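Local coordinates for envelope glycoprotein (Thogoto virus, PDB 5XEA) that probably attaches the virus to its host-cell receptor and then drives fusion of the virion with the host membrane, at residues Q38-T43 with V160-L165; G177-W182 with L190-F195. All blocks are in the same frame, centred on the assembly; numbering follows the deposited sequence.

Contact 1: Q38-T43 with V160-L165; sequences QNELLT and VKVSTL
Glu40 and Thr164 mark the closest backbone approach, their CA atoms 8.2 Å apart, so the two strands do not pair here and side chains bridge the space between them. Glu40 does most of this work: its CB points toward strand 160-165, CG lies anti to the carbonyl carbon (chi1 -49°), and an extended CB-CG-CD chain carries the carboxylate across. Thr164 meets that carboxylate with its hydroxyl, OG1 donating to Glu40 OE1 at 2.7 Å on the syn lone pair. That position also brings Thr164 OG1 within 2.8 Å of Glu40 OE2. A water donates to Glu40 OE1 (2.7 Å) and accepts from the backbone Leu165 N (2.8 Å), so OE1 accepts two bonds, one from Thr164 and one from a water that ties it to the backbone of the same strand. On the other branch, Val162 comes from the direction opposite to Glu40 and sets its CG1 methyl 3.3 Å from Glu40 OE2. All three touching residues are buried; His174 NE2 hydrogen-bonds Thr164 OG1 and, weakly, Glu40 OE2. Asp193 OD1 also crowds Glu40 OE2, and this closeness of two acids would be consistent with a proton shared between them. Around these polar groups, Val191 packs on both Glu40 and Thr164, while Phe151 lies against Glu40. Strand 40-56 runs antiparallel beside strands 133-156 and 187-192, and strand 159-165 lies between 133-156 and 171-174, so the contact joins two strands of one curled antiparallel sheet that share strand 133-156 as a neighbour.

Contact 2: G177-W182 with L190-F195; sequences GEPLFW and LVKDNF. With NAG (2-acetamido-2-deoxy-beta-D-glucopyranose), chain E.
Trp182 turns its CG between its backbone N and carbonyl carbon (chi1 75°), which brings the indole back toward Val191, where CZ3 lies 4.1 Å from Val191 CG2. In Leu190, CG anti to its backbone N (chi1 180°) and chi2 of 61° turn CD1 onto the neighbouring strand, 3.2 Å from Leu180 O and also against Pro179 CB and Phe181 CB. Leu180 and Val191 form an antiparallel hydrogen-bonded pair: Leu180 N gives to Val191 O (3.0 Å) and Val191 N to Leu180 O (2.8 Å), both nearly straight. The same Leu180 O receives a CA-H...O contact from Leu190 CA. The Leu180 and Val191 side chains share a face, meeting CB to CB, which is covered by Thr164, while Phe181 and Leu190, the next and non-hydrogen-bonded pair, turn to the other face, toward helix 77-86. The aliphatic CD of Lys192 rests near Pro179 CB, and its NZ reaches Asn194 OD1. One face of the Trp182 indole carries the N-acetyl group of a sugar, probably the glycan on Asn168, with NAG C8 3.6 Å from Trp182 CD2 and displaced toward the rim. The arrangement is an antiparallel beta hairpin, with an indole face packed against the N-acetyl group of a glycan carried by the protein itself.

Overall arrangement
Following the chain from the N terminus, the start of strand 40-56 meets strand 159-165 only after a long excursion of 116 residues, which contact 1 closes and which includes helix 77-86 and strand 133-156. The chain then passes through strand 171-174 and contact 2 closes a short local hairpin with seven intervening residues. The two contacts follow one another in series, neither enclosing nor crossing the other, yet their centres lie only about 7 Å apart. Strand 187-192 pairs with strand 40-56, Thr43 O and Leu190 N lying 2.7 Å apart in a probable hydrogen bond, and thereby adds the hairpin to the sheet whose strands, far apart in sequence, contact 1 joins.

Contact 1: Q38-T43 with V160-L165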
ATOM      1  N   GLN B  38     -13.405  -6.167 -16.735  1.00 52.98           N
ATOM      2  CA  GLN B  38     -12.884  -5.308 -15.675  1.00 56.22           C
ATOM      3  C   GLN B  38     -12.056  -4.129 -16.201  1.00 57.92           C
ATOM      4  O   GLN B  38     -11.318  -3.506 -15.425  1.00 54.36           O
ATOM      5  CB  GLN B  38     -12.058  -6.139 -14.692  1.00 71.16           C
ATOM      6  CG  GLN B  38     -12.792  -7.367 -14.168  1.00 89.78           C
ATOM      7  CD  GLN B  38     -12.856  -7.413 -12.652  1.00 97.67           C
ATOM      8  OE1 GLN B  38     -13.900  -7.142 -12.054  1.00104.36           O
ATOM      9  NE2 GLN B  38     -11.740  -7.762 -12.022  1.00 92.16           N
ATOM     10  N   ASN B  39     -12.175  -3.794 -17.493  1.00 50.95           N
ATOM     11  CA  ASN B  39     -11.454  -2.665 -18.068  1.00 49.57           C
ATOM     12  C   ASN B  39     -12.326  -1.926 -19.076  1.00 52.92           C
ATOM     13  O   ASN B  39     -13.079  -2.548 -19.831  1.00 55.84           O
ATOM     14  CB  ASN B  39     -10.159  -3.122 -18.760  1.00 51.95           C
ATOM     15  CG  ASN B  39      -9.099  -3.586 -17.775  1.00 59.92           C
ATOM     16  OD1 ASN B  39      -8.872  -2.953 -16.737  1.00 57.37           O
ATOM     17  ND2 ASN B  39      -8.440  -4.696 -18.096  1.00 59.40           N
ATOM     18  N   GLU B  40     -12.235  -0.591 -19.059  1.00 46.28           N
ATOM     19  CA  GLU B  40     -12.633   0.247 -20.181  1.00 48.60           C
ATOM     20  C   GLU B  40     -11.494   0.325 -21.185  1.00 45.24           C
ATOM     21  O   GLU B  40     -10.354  -0.034 -20.891  1.00 48.81           O
ATOM     22  CB  GLU B  40     -12.974   1.663 -19.738  1.00 42.03           C
ATOM     23  CG  GLU B  40     -13.914   1.757 -18.584  1.00 52.42           C
ATOM     24  CD  GLU B  40     -14.293   3.185 -18.294  1.00 56.52           C
ATOM     25  OE1 GLU B  40     -13.449   3.932 -17.753  1.00 54.63           O
ATOM     26  OE2 GLU B  40     -15.428   3.573 -18.631  1.00 55.36           O
ATOM     27  N   LEU B  41     -11.807   0.798 -22.387  1.00 44.12           N
ATOM     28  CA  LEU B  41     -10.801   1.020 -23.414  1.00 47.30           C
ATOM     29  C   LEU B  41     -10.575   2.516 -23.545  1.00 47.24           C
ATOM     30  O   LEU B  41     -11.492   3.257 -23.922  1.00 46.39           O
ATOM     31  CB  LEU B  41     -11.208   0.433 -24.763  1.00 53.03           C
ATOM     32  CG  LEU B  41     -10.028   0.456 -25.731  1.00 64.16           C
ATOM     33  CD1 LEU B  41      -9.020  -0.622 -25.354  1.00 67.14           C
ATOM     34  CD2 LEU B  41     -10.481   0.314 -27.177  1.00 72.69           C
ATOM     35  N   LEU B  42      -9.376   2.961 -23.202  1.00 46.40           N
ATOM     36  CA  LEU B  42      -9.012   4.360 -23.347  1.00 45.15           C
ATOM     37  C   LEU B  42      -8.222   4.505 -24.636  1.00 45.76           C
ATOM     38  O   LEU B  42      -7.145   3.917 -24.784  1.00 44.82           O
ATOM     39  CB  LEU B  42      -8.197   4.857 -22.153  1.00 41.10           C
ATOM     40  CG  LEU B  42      -7.464   6.182 -22.395  1.00 37.21           C
ATOM     41  CD1 LEU B  42      -8.440   7.345 -22.513  1.00 33.37           C
ATOM     42  CD2 LEU B  42      -6.450   6.430 -21.292  1.00 38.37           C
ATOM     43  N   THR B  43      -8.773   5.246 -25.579  1.00 41.48           N
ATOM     44  CA  THR B  43      -8.029   5.671 -26.760  1.00 44.78           C
ATOM     45  C   THR B  43      -7.678   7.139 -26.579  1.00 37.91           C
ATOM     46  O   THR B  43      -8.569   7.974 -26.371  1.00 43.59           O
ATOM     47  CB  THR B  43      -8.833   5.452 -28.041  1.00 46.13           C
ATOM     48  OG1 THR B  43      -9.135   4.060 -28.169  1.00 49.86           O
ATOM     49  CG2 THR B  43      -8.017   5.895 -29.251  1.00 50.75           C
ATOM     50  N   VAL B 160     -27.205   2.460 -11.894  1.00 53.05           N
ATOM     51  CA  VAL B 160     -25.802   2.075 -11.863  1.00 58.41           C
ATOM     52  C   VAL B 160     -25.114   2.661 -13.088  1.00 56.25           C
ATOM     53  O   VAL B 160     -25.498   2.382 -14.230  1.00 53.13           O
ATOM     54  CB  VAL B 160     -25.652   0.550 -11.822  1.00 59.65           C
ATOM     55  CG1 VAL B 160     -24.177   0.162 -11.819  1.00 51.19           C
ATOM     56  CG2 VAL B 160     -26.378  -0.011 -10.604  1.00 60.11           C
ATOM     57  N   LYS B 161     -24.104   3.482 -12.853  1.00 49.98           N
ATOM     58  CA  LYS B 161     -23.327   4.084 -13.918  1.00 42.49           C
ATOM     59  C   LYS B 161     -21.903   3.550 -13.865  1.00 47.92           C
ATOM     60  O   LYS B 161     -21.434   3.064 -12.829  1.00 45.19           O
ATOM     61  CB  LYS B 161     -23.344   5.604 -13.781  1.00 48.95           C
ATOM     62  CG  LYS B 161     -24.731   6.212 -13.904  1.00 47.09           C
ATOM     63  CD  LYS B 161     -25.252   6.065 -15.326  1.00 54.39           C
ATOM     64  CE  LYS B 161     -26.529   6.867 -15.537  1.00 69.03           C
ATOM     65  NZ  LYS B 161     -27.014   6.750 -16.941  1.00 75.13           N
ATOM     66  N   VAL B 162     -21.222   3.613 -15.002  1.00 45.61           N
ATOM     67  CA  VAL B 162     -19.788   3.360 -15.012  1.00 43.54           C
ATOM     68  C   VAL B 162     -19.085   4.631 -14.560  1.00 48.04           C
ATOM     69  O   VAL B 162     -19.472   5.740 -14.943  1.00 47.49           O
ATOM     70  CB  VAL B 162     -19.321   2.913 -16.405  1.00 48.47           C
ATOM     71  CG1 VAL B 162     -17.784   2.907 -16.492  1.00 45.92           C
ATOM     72  CG2 VAL B 162     -19.898   1.553 -16.735  1.00 45.91           C
ATOM     73  N   SER B 163     -18.065   4.486 -13.723  1.00 42.50           N
ATOM     74  CA  SER B 163     -17.349   5.623 -13.151  1.00 43.15           C
ATOM     75  C   SER B 163     -15.933   5.600 -13.705  1.00 41.29           C
ATOM     76  O   SER B 163     -15.103   4.797 -13.272  1.00 39.79           O
ATOM     77  CB  SER B 163     -17.362   5.556 -11.622  1.00 51.60           C
ATOM     78  OG  SER B 163     -16.705   6.668 -11.037  1.00 45.79           O
ATOM     79  N   THR B 164     -15.671   6.478 -14.670  1.00 40.12           N
ATOM     80  CA  THR B 164     -14.365   6.572 -15.296  1.00 39.19           C
ATOM     81  C   THR B 164     -13.447   7.406 -14.416  1.00 41.35           C
ATOM     82  O   THR B 164     -13.825   8.491 -13.960  1.00 43.49           O
ATOM     83  CB  THR B 164     -14.503   7.172 -16.695  1.00 41.36           C
ATOM     84  OG1 THR B 164     -14.991   6.157 -17.577  1.00 42.78           O
ATOM     85  CG2 THR B 164     -13.146   7.744 -17.225  1.00 35.39           C
ATOM     86  N   LEU B 165     -12.254   6.880 -14.161  1.00 37.59           N
ATOM     87  CA  LEU B 165     -11.335   7.439 -13.178  1.00 34.52           C
ATOM     88  C   LEU B 165     -10.302   8.301 -13.894  1.00 42.06           C
ATOM     89  O   LEU B 165      -9.551   7.805 -14.742  1.00 40.33           O
ATOM     90  CB  LEU B 165     -10.671   6.310 -12.382  1.00 41.06           C
ATOM     91  CG  LEU B 165     -11.674   5.299 -11.782  1.00 40.41           C
ATOM     92  CD1 LEU B 165     -10.981   4.162 -11.054  1.00 43.01           C
ATOM     93  CD2 LEU B 165     -12.602   6.005 -10.838  1.00 41.75           C
TER
HETATM   94  O   HOH W   1     -11.808   4.545 -15.702  1.00 35.93           O

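Contact 2: G177-W182 with L190-F195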
ATOM      1  N   GLY B 177     -23.283   2.260 -22.334  1.00 60.15           N
ATOM      2  CA  GLY B 177     -23.436   2.476 -23.758  1.00 69.15           C
ATOM      3  C   GLY B 177     -23.058   3.852 -24.254  1.00 69.47           C
ATOM      4  O   GLY B 177     -22.975   4.056 -25.465  1.00 74.52           O
ATOM      5  N   GLU B 178     -22.839   4.809 -23.345  1.00 64.22           N
ATOM      6  CA  GLU B 178     -22.424   6.159 -23.718  1.00 59.67           C
ATOM      7  C   GLU B 178     -20.903   6.251 -23.682  1.00 62.85           C
ATOM      8  O   GLU B 178     -20.325   6.309 -22.586  1.00 59.40           O
ATOM      9  CB  GLU B 178     -23.024   7.204 -22.775  1.00 71.82           C
ATOM     10  CG  GLU B 178     -24.530   7.319 -22.790  1.00 94.19           C
ATOM     11  CD  GLU B 178     -25.057   8.311 -21.757  1.00105.42           C
ATOM     12  OE1 GLU B 178     -24.423   8.455 -20.688  1.00102.52           O
ATOM     13  OE2 GLU B 178     -26.103   8.949 -22.017  1.00108.70           O
ATOM     14  N   PRO B 179     -20.219   6.274 -24.820  1.00 68.99           N
ATOM     15  CA  PRO B 179     -18.768   6.491 -24.793  1.00 61.60           C
ATOM     16  C   PRO B 179     -18.460   7.917 -24.374  1.00 57.27           C
ATOM     17  O   PRO B 179     -19.249   8.835 -24.596  1.00 53.60           O
ATOM     18  CB  PRO B 179     -18.335   6.232 -26.242  1.00 67.53           C
ATOM     19  CG  PRO B 179     -19.576   5.768 -26.977  1.00 73.80           C
ATOM     20  CD  PRO B 179     -20.747   6.259 -26.191  1.00 72.78           C
ATOM     21  N   LEU B 180     -17.307   8.104 -23.741  1.00 55.33           N
ATOM     22  CA  LEU B 180     -16.854   9.441 -23.370  1.00 46.48           C
ATOM     23  C   LEU B 180     -15.870   9.941 -24.415  1.00 48.30           C
ATOM     24  O   LEU B 180     -14.975   9.198 -24.832  1.00 44.77           O
ATOM     25  CB  LEU B 180     -16.174   9.456 -22.003  1.00 60.03           C
ATOM     26  CG  LEU B 180     -16.897   9.042 -20.731  1.00 48.67           C
ATOM     27  CD1 LEU B 180     -15.918   9.246 -19.566  1.00 48.39           C
ATOM     28  CD2 LEU B 180     -18.158   9.866 -20.543  1.00 48.00           C
ATOM     29  N   PHE B 181     -16.027  11.199 -24.822  1.00 49.27           N
ATOM     30  CA  PHE B 181     -15.078  11.846 -25.717  1.00 45.42           C
ATOM     31  C   PHE B 181     -14.878  13.281 -25.272  1.00 43.19           C
ATOM     32  O   PHE B 181     -15.851  14.020 -25.086  1.00 45.06           O
ATOM     33  CB  PHE B 181     -15.526  11.839 -27.182  1.00 41.76           C
ATOM     34  CG  PHE B 181     -14.577  12.584 -28.098  1.00 44.44           C
ATOM     35  CD1 PHE B 181     -13.432  11.963 -28.586  1.00 42.55           C
ATOM     36  CD2 PHE B 181     -14.811  13.903 -28.446  1.00 50.58           C
ATOM     37  CE1 PHE B 181     -12.543  12.645 -29.411  1.00 47.61           C
ATOM     38  CE2 PHE B 181     -13.922  14.597 -29.283  1.00 48.59           C
ATOM     39  CZ  PHE B 181     -12.788  13.964 -29.761  1.00 45.93           C
ATOM     40  N   TRP B 182     -13.617  13.679 -25.121  1.00 39.10           N
ATOM     41  CA  TRP B 182     -13.327  15.072 -24.857  1.00 46.19           C
ATOM     42  C   TRP B 182     -11.952  15.412 -25.406  1.00 46.53           C
ATOM     43  O   TRP B 182     -11.117  14.542 -25.671  1.00 41.82           O
ATOM     44  CB  TRP B 182     -13.425  15.415 -23.367  1.00 41.98           C
ATOM     45  CG  TRP B 182     -12.290  14.930 -22.511  1.00 41.55           C
ATOM     46  CD1 TRP B 182     -11.197  15.654 -22.118  1.00 48.53           C
ATOM     47  CD2 TRP B 182     -12.151  13.635 -21.911  1.00 43.93           C
ATOM     48  NE1 TRP B 182     -10.382  14.885 -21.327  1.00 42.05           N
ATOM     49  CE2 TRP B 182     -10.944  13.645 -21.177  1.00 42.78           C
ATOM     50  CE3 TRP B 182     -12.923  12.469 -21.925  1.00 45.99           C
ATOM     51  CZ2 TRP B 182     -10.488  12.537 -20.477  1.00 44.68           C
ATOM     52  CZ3 TRP B 182     -12.466  11.365 -21.223  1.00 44.73           C
ATOM     53  CH2 TRP B 182     -11.262  11.408 -20.511  1.00 43.43           C
ATOM     54  N   LEU B 190     -10.950   9.131 -25.936  1.00 39.12           N
ATOM     55  CA  LEU B 190     -12.167   8.347 -26.127  1.00 40.74           C
ATOM     56  C   LEU B 190     -12.150   7.173 -25.147  1.00 43.55           C
ATOM     57  O   LEU B 190     -11.223   6.353 -25.175  1.00 42.20           O
ATOM     58  CB  LEU B 190     -12.280   7.851 -27.574  1.00 44.87           C
ATOM     59  CG  LEU B 190     -13.510   7.001 -27.931  1.00 59.15           C
ATOM     60  CD1 LEU B 190     -14.821   7.756 -27.719  1.00 57.32           C
ATOM     61  CD2 LEU B 190     -13.383   6.523 -29.359  1.00 61.12           C
ATOM     62  N   VAL B 191     -13.140   7.114 -24.263  1.00 37.88           N
ATOM     63  CA  VAL B 191     -13.291   5.996 -23.321  1.00 39.82           C
ATOM     64  C   VAL B 191     -14.495   5.165 -23.755  1.00 42.97           C
ATOM     65  O   VAL B 191     -15.624   5.668 -23.770  1.00 47.54           O
ATOM     66  CB  VAL B 191     -13.462   6.469 -21.867  1.00 44.65           C
ATOM     67  CG1 VAL B 191     -13.612   5.273 -20.942  1.00 48.19           C
ATOM     68  CG2 VAL B 191     -12.288   7.290 -21.415  1.00 38.82           C
ATOM     69  N   LYS B 192     -14.253   3.892 -24.076  1.00 46.59           N
ATOM     70  CA  LYS B 192     -15.259   2.973 -24.606  1.00 48.70           C
ATOM     71  C   LYS B 192     -15.443   1.771 -23.676  1.00 48.78           C
ATOM     72  O   LYS B 192     -14.464   1.177 -23.219  1.00 42.99           O
ATOM     73  CB  LYS B 192     -14.846   2.506 -26.010  1.00 53.81           C
ATOM     74  CG  LYS B 192     -15.840   1.597 -26.718  1.00 64.40           C
ATOM     75  CD  LYS B 192     -17.191   2.277 -26.930  1.00 70.42           C
ATOM     76  CE  LYS B 192     -18.297   1.247 -27.192  1.00 73.56           C
ATOM     77  NZ  LYS B 192     -17.952   0.325 -28.312  1.00 75.25           N
ATOM     78  N   ASP B 193     -16.697   1.397 -23.415  1.00 45.82           N
ATOM     79  CA  ASP B 193     -17.024   0.211 -22.616  1.00 56.34           C
ATOM     80  C   ASP B 193     -17.462  -0.914 -23.546  1.00 55.09           C
ATOM     81  O   ASP B 193     -18.524  -0.831 -24.170  1.00 56.85           O
ATOM     82  CB  ASP B 193     -18.119   0.511 -21.595  1.00 50.49           C
ATOM     83  CG  ASP B 193     -17.728   1.609 -20.646  1.00 59.47           C
ATOM     84  OD1 ASP B 193     -16.513   1.744 -20.390  1.00 67.91           O
ATOM     85  OD2 ASP B 193     -18.623   2.330 -20.161  1.00 62.20           O
ATOM     86  N   ASN B 194     -16.639  -1.947 -23.651  1.00 50.23           N
ATOM     87  CA  ASN B 194     -16.987  -3.154 -24.400  1.00 58.66           C
ATOM     88  C   ASN B 194     -17.459  -4.248 -23.436  1.00 59.34           C
ATOM     89  O   ASN B 194     -16.901  -5.344 -23.344  1.00 61.75           O
ATOM     90  CB  ASN B 194     -15.798  -3.608 -25.242  1.00 54.70           C
ATOM     91  CG  ASN B 194     -15.378  -2.562 -26.271  1.00 71.94           C
ATOM     92  OD1 ASN B 194     -16.211  -1.987 -26.976  1.00 69.14           O
ATOM     93  ND2 ASN B 194     -14.074  -2.308 -26.354  1.00 81.00           N
ATOM     94  N   PHE B 195     -18.502  -3.907 -22.688  1.00 56.26           N
ATOM     95  CA  PHE B 195     -19.086  -4.795 -21.691  1.00 57.21           C
ATOM     96  C   PHE B 195     -20.483  -4.288 -21.378  1.00 59.63           C
ATOM     97  O   PHE B 195     -20.854  -3.166 -21.735  1.00 61.20           O
ATOM     98  CB  PHE B 195     -18.233  -4.880 -20.412  1.00 57.05           C
ATOM     99  CG  PHE B 195     -17.975  -3.538 -19.736  1.00 61.64           C
ATOM    100  CD1 PHE B 195     -18.959  -2.917 -18.972  1.00 54.40           C
ATOM    101  CD2 PHE B 195     -16.726  -2.923 -19.839  1.00 55.51           C
ATOM    102  CE1 PHE B 195     -18.717  -1.699 -18.350  1.00 55.97           C
ATOM    103  CE2 PHE B 195     -16.473  -1.705 -19.219  1.00 52.17           C
ATOM    104  CZ  PHE B 195     -17.468  -1.090 -18.477  1.00 48.47           C
TER
HETATM  105  C1  NAG E   2     -11.962  18.294 -18.631  1.00 81.70           C
HETATM  106  C2  NAG E   2     -13.291  18.100 -19.367  1.00 78.36           C
HETATM  107  C3  NAG E   2     -13.280  18.863 -20.676  1.00 80.64           C
HETATM  108  C4  NAG E   2     -13.281  20.355 -20.394  1.00 93.46           C
HETATM  109  C5  NAG E   2     -12.103  20.747 -19.498  1.00 93.75           C
HETATM  110  C6  NAG E   2     -12.499  21.561 -18.284  1.00 97.78           C
HETATM  111  C7  NAG E   2     -14.129  15.879 -18.720  1.00 57.11           C
HETATM  112  C8  NAG E   2     -14.296  14.451 -19.142  1.00 51.68           C
HETATM  113  N2  NAG E   2     -13.541  16.686 -19.607  1.00 63.61           N
HETATM  114  O3  NAG E   2     -14.431  18.507 -21.432  1.00 72.98           O
HETATM  115  O4  NAG E   2     -13.186  21.071 -21.621  1.00 91.87           O
HETATM  116  O5  NAG E   2     -11.326  19.623 -19.030  1.00 85.07           O
HETATM  117  O6  NAG E   2     -13.898  21.503 -18.036  1.00 94.83           O
HETATM  118  O7  NAG E   2     -14.505  16.283 -17.626  1.00 66.37           O